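Local atomic coordinates of Cif (Cell cycle inhibiting factor) (Escherichia coli, PDB entry 3EFY), a protein that deamidates a glutamine side chain of host NEDD8 to glutamate, abolishing the activity of cullin-RING ubiquitin ligases and so inhibiting the host cell cycle. Residues A[20-25]-A[162-167]. Numbering follows the deposited sequence.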
ATOM      1  N   LEU A  20       5.014  -1.750   2.295  1.00 19.92           N
ATOM      2  CA  LEU A  20       5.952  -1.137   1.347  1.00 20.85           C
ATOM      3  C   LEU A  20       7.124  -2.032   1.048  1.00 20.88           C
ATOM      4  O   LEU A  20       7.583  -2.125  -0.097  1.00 22.07           O
ATOM      5  CB  LEU A  20       6.466   0.233   1.868  1.00 21.51           C
ATOM      6  CG  LEU A  20       5.407   1.339   1.750  1.00 27.84           C
ATOM      7  CD1 LEU A  20       5.911   2.594   2.457  1.00 30.43           C
ATOM      8  CD2 LEU A  20       5.065   1.688   0.283  1.00 32.13           C
ATOM      9  N   PHE A  21       7.666  -2.679   2.073  1.00 19.03           N
ATOM     10  CA  PHE A  21       8.814  -3.569   1.848  1.00 18.81           C
ATOM     11  C   PHE A  21       8.465  -4.868   1.153  1.00 20.41           C
ATOM     12  O   PHE A  21       9.286  -5.404   0.416  1.00 21.53           O
ATOM     13  CB  PHE A  21       9.532  -3.896   3.147  1.00 18.56           C
ATOM     14  CG  PHE A  21      10.531  -2.818   3.561  1.00 20.35           C
ATOM     15  CD1 PHE A  21      11.858  -2.863   3.176  1.00 22.41           C
ATOM     16  CD2 PHE A  21      10.128  -1.703   4.270  1.00 21.44           C
ATOM     17  CE1 PHE A  21      12.745  -1.850   3.516  1.00 23.78           C
ATOM     18  CE2 PHE A  21      11.007  -0.718   4.600  1.00 23.09           C
ATOM     19  CZ  PHE A  21      12.320  -0.767   4.229  1.00 23.95           C
ATOM     20  N   LEU A  22       7.292  -5.400   1.446  1.00 18.68           N
ATOM     21  CA  LEU A  22       6.945  -6.803   1.159  1.00 18.79           C
ATOM     22  C   LEU A  22       5.914  -7.077   0.092  1.00 20.49           C
ATOM     23  O   LEU A  22       5.951  -8.169  -0.515  1.00 21.40           O
ATOM     24  CB  LEU A  22       6.499  -7.487   2.440  1.00 19.12           C
ATOM     25  CG  LEU A  22       7.499  -7.435   3.584  1.00 18.30           C
ATOM     26  CD1 LEU A  22       6.935  -8.018   4.921  1.00 20.11           C
ATOM     27  CD2 LEU A  22       8.820  -8.161   3.229  1.00 20.62           C
ATOM     28  N   ASP A  23       5.005  -6.146  -0.168  1.00 19.80           N
ATOM     29  CA  ASP A  23       3.913  -6.444  -1.083  1.00 20.93           C
ATOM     30  C   ASP A  23       4.409  -6.578  -2.514  1.00 22.98           C
ATOM     31  O   ASP A  23       5.233  -5.805  -2.988  1.00 22.78           O
ATOM     32  CB  ASP A  23       2.827  -5.405  -1.009  1.00 21.80           C
ATOM     33  CG  ASP A  23       1.950  -5.526   0.249  1.00 22.90           C
ATOM     34  OD1 ASP A  23       2.247  -6.355   1.098  1.00 22.04           O
ATOM     35  OD2 ASP A  23       0.986  -4.745   0.362  1.00 26.31           O
ATOM     36  N   LYS A  24       3.906  -7.600  -3.180  1.00 23.47           N
ATOM     37  CA  LYS A  24       4.269  -7.877  -4.552  1.00 25.64           C
ATOM     38  C   LYS A  24       3.190  -8.708  -5.185  1.00 27.13           C
ATOM     39  O   LYS A  24       2.225  -9.043  -4.546  1.00 27.06           O
ATOM     40  CB  LYS A  24       5.629  -8.575  -4.585  1.00 25.71           C
ATOM     41  CG  LYS A  24       5.697  -9.842  -3.916  1.00 27.78           C
ATOM     42  CD  LYS A  24       7.124 -10.333  -3.763  1.00 34.73           C
ATOM     43  CE  LYS A  24       7.147 -11.807  -3.380  1.00 38.07           C
ATOM     44  NZ  LYS A  24       6.591 -12.221  -2.032  1.00 39.15           N
ATOM     45  N   ASP A  25       3.364  -9.056  -6.463  1.00 28.58           N
ATOM     46  CA  ASP A  25       2.417  -9.945  -7.101  1.00 30.20           C
ATOM     47  C   ASP A  25       2.336 -11.240  -6.318  1.00 29.74           C
ATOM     48  O   ASP A  25       3.376 -11.892  -6.033  1.00 31.23           O
ATOM     49  CB  ASP A  25       2.850 -10.213  -8.543  1.00 30.83           C
ATOM     50  CG  ASP A  25       2.680  -9.019  -9.457  1.00 35.15           C
ATOM     51  OD1 ASP A  25       1.865  -8.080  -9.207  1.00 40.53           O
ATOM     52  OD2 ASP A  25       3.380  -9.019 -10.502  1.00 44.54           O
ATOM     53  N   GLN A 162       7.794  -9.734  14.056  1.00 17.54           N
ATOM     54  CA  GLN A 162       7.597 -10.397  12.747  1.00 18.70           C
ATOM     55  C   GLN A 162       8.834 -10.110  11.911  1.00 19.67           C
ATOM     56  O   GLN A 162       9.313  -8.957  11.871  1.00 19.48           O
ATOM     57  CB  GLN A 162       6.365  -9.891  12.020  1.00 18.69           C
ATOM     58  CG  GLN A 162       5.081 -10.116  12.836  1.00 18.51           C
ATOM     59  CD  GLN A 162       3.845  -9.584  12.158  1.00 21.19           C
ATOM     60  OE1 GLN A 162       3.912  -9.000  11.061  1.00 22.90           O
ATOM     61  NE2 GLN A 162       2.681  -9.813  12.784  1.00 23.04           N
ATOM     62  N   LEU A 163       9.390 -11.165  11.291  1.00 19.12           N
ATOM     63  CA  LEU A 163      10.654 -11.035  10.563  1.00 17.90           C
ATOM     64  C   LEU A 163      10.478 -11.570   9.136  1.00 18.32           C
ATOM     65  O   LEU A 163      10.063 -12.741   8.963  1.00 19.01           O
ATOM     66  CB  LEU A 163      11.725 -11.818  11.259  1.00 18.92           C
ATOM     67  CG  LEU A 163      13.120 -11.856  10.683  1.00 16.88           C
ATOM     68  CD1 LEU A 163      13.721 -10.429  10.569  1.00 19.60           C
ATOM     69  CD2 LEU A 163      13.997 -12.773  11.567  1.00 20.97           C
ATOM     70  N   PHE A 164      10.798 -10.767   8.156  1.00 18.22           N
ATOM     71  CA  PHE A 164      10.673 -11.141   6.759  1.00 19.16           C
ATOM     72  C   PHE A 164      11.916 -10.773   5.952  1.00 19.85           C
ATOM     73  O   PHE A 164      12.486  -9.687   6.129  1.00 20.31           O
ATOM     74  CB  PHE A 164       9.502 -10.422   6.087  1.00 19.80           C
ATOM     75  CG  PHE A 164       8.131 -10.825   6.552  1.00 18.78           C
ATOM     76  CD1 PHE A 164       7.595 -10.294   7.706  1.00 20.09           C
ATOM     77  CD2 PHE A 164       7.336 -11.654   5.777  1.00 21.97           C
ATOM     78  CE1 PHE A 164       6.286 -10.601   8.099  1.00 20.60           C
ATOM     79  CE2 PHE A 164       6.016 -11.955   6.178  1.00 22.07           C
ATOM     80  CZ  PHE A 164       5.519 -11.409   7.358  1.00 22.46           C
ATOM     81  N   GLU A 165      12.312 -11.621   4.982  1.00 19.49           N
ATOM     82  CA  GLU A 165      13.254 -11.186   3.975  1.00 19.75           C
ATOM     83  C   GLU A 165      12.608 -10.214   3.004  1.00 18.72           C
ATOM     84  O   GLU A 165      11.421 -10.361   2.688  1.00 21.30           O
ATOM     85  CB  GLU A 165      13.787 -12.431   3.226  1.00 20.23           C
ATOM     86  CG  GLU A 165      14.874 -12.080   2.226  1.00 24.17           C
ATOM     87  CD  GLU A 165      15.416 -13.265   1.414  1.00 29.97           C
ATOM     88  OE1 GLU A 165      15.097 -14.448   1.767  1.00 30.14           O
ATOM     89  OE2 GLU A 165      16.169 -12.950   0.429  1.00 28.02           O
ATOM     90  N   TYR A 166      13.341  -9.204   2.536  1.00 18.99           N
ATOM     91  CA  TYR A 166      12.843  -8.358   1.483  1.00 19.57           C
ATOM     92  C   TYR A 166      13.860  -8.197   0.362  1.00 21.57           C
ATOM     93  O   TYR A 166      15.051  -8.439   0.587  1.00 21.31           O
ATOM     94  CB  TYR A 166      12.442  -6.986   2.024  1.00 21.25           C
ATOM     95  CG  TYR A 166      13.555  -6.020   2.393  1.00 19.38           C
ATOM     96  CD1 TYR A 166      14.106  -5.137   1.440  1.00 20.46           C
ATOM     97  CD2 TYR A 166      14.051  -5.963   3.682  1.00 19.44           C
ATOM     98  CE1 TYR A 166      15.065  -4.253   1.775  1.00 20.10           C
ATOM     99  CE2 TYR A 166      15.026  -5.067   4.031  1.00 18.75           C
ATOM    100  CZ  TYR A 166      15.543  -4.192   3.079  1.00 18.62           C
ATOM    101  OH  TYR A 166      16.520  -3.250   3.388  1.00 19.73           O
ATOM    102  N   ASP A 167      13.346  -7.782  -0.788  1.00 23.96           N
ATOM    103  CA  ASP A 167      14.140  -7.477  -1.992  1.00 25.90           C
ATOM    104  C   ASP A 167      14.147  -5.987  -2.195  1.00 27.19           C
ATOM    105  O   ASP A 167      13.087  -5.363  -2.223  1.00 25.61           O
ATOM    106  CB  ASP A 167      13.490  -8.133  -3.181  1.00 28.04           C
ATOM    107  CG  ASP A 167      13.506  -9.614  -3.092  1.00 35.09           C
ATOM    108  OD1 ASP A 167      14.558 -10.174  -2.716  1.00 45.17           O
ATOM    109  OD2 ASP A 167      12.471 -10.227  -3.432  1.00 46.95           O
TER
HETATM  110  O   HOH W   1      10.400  -7.610  -0.786  1.00 21.40           O
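Phe21 and Leu22, in the last turn of helix 10-22, pack against Phe164 and Tyr166 on strand 159-166, an outermost strand of the antiparallel sheet in this papain-like (clan CA) deamidase domain. The two aromatic residues Phe21 and Tyr166 form a T-shaped pair. Phe21 turns its CD1-CE1 edge onto the face of Tyr166, with planes at 74° and centroids 4.7 Å apart; CD1 of Phe21 sits over the centre of the tyrosine ring. With CG between its backbone N and carbonyl carbon (chi1 74°), Tyr166 turns one ring face to Phe21, and the two side chains run side by side, pointing the same way. A tyrosine suits the spot because its hydroxyl is hydrogen-bonded to Asp71 OD1 while its pi face receives the C-H edge of Phe21; Phe21, with no polar end, also touches Ile171 of helix 168-184.

Leu22 makes the aliphatic half of the contact. CD1 makes a CH-pi contact over the face of Phe164, 3.7 Å from the ring centroid and displaced toward CG, while Leu22 CD2 rests on the strand backbone 3.4 Å from Glu165 O, near CB of Phe164, with Tyr166 CB farther at 4.0 Å. The branched end thus reaches both Phe164 and Tyr166, whose CB atoms point toward the helix.

The polar link is indirect: one water donates to the carbonyl of Phe21, at the helix end, and accepts from the backbone of Asp167, with its oxygen 2.7 Å from Phe21 O and 3.0 Å from Asp167 N.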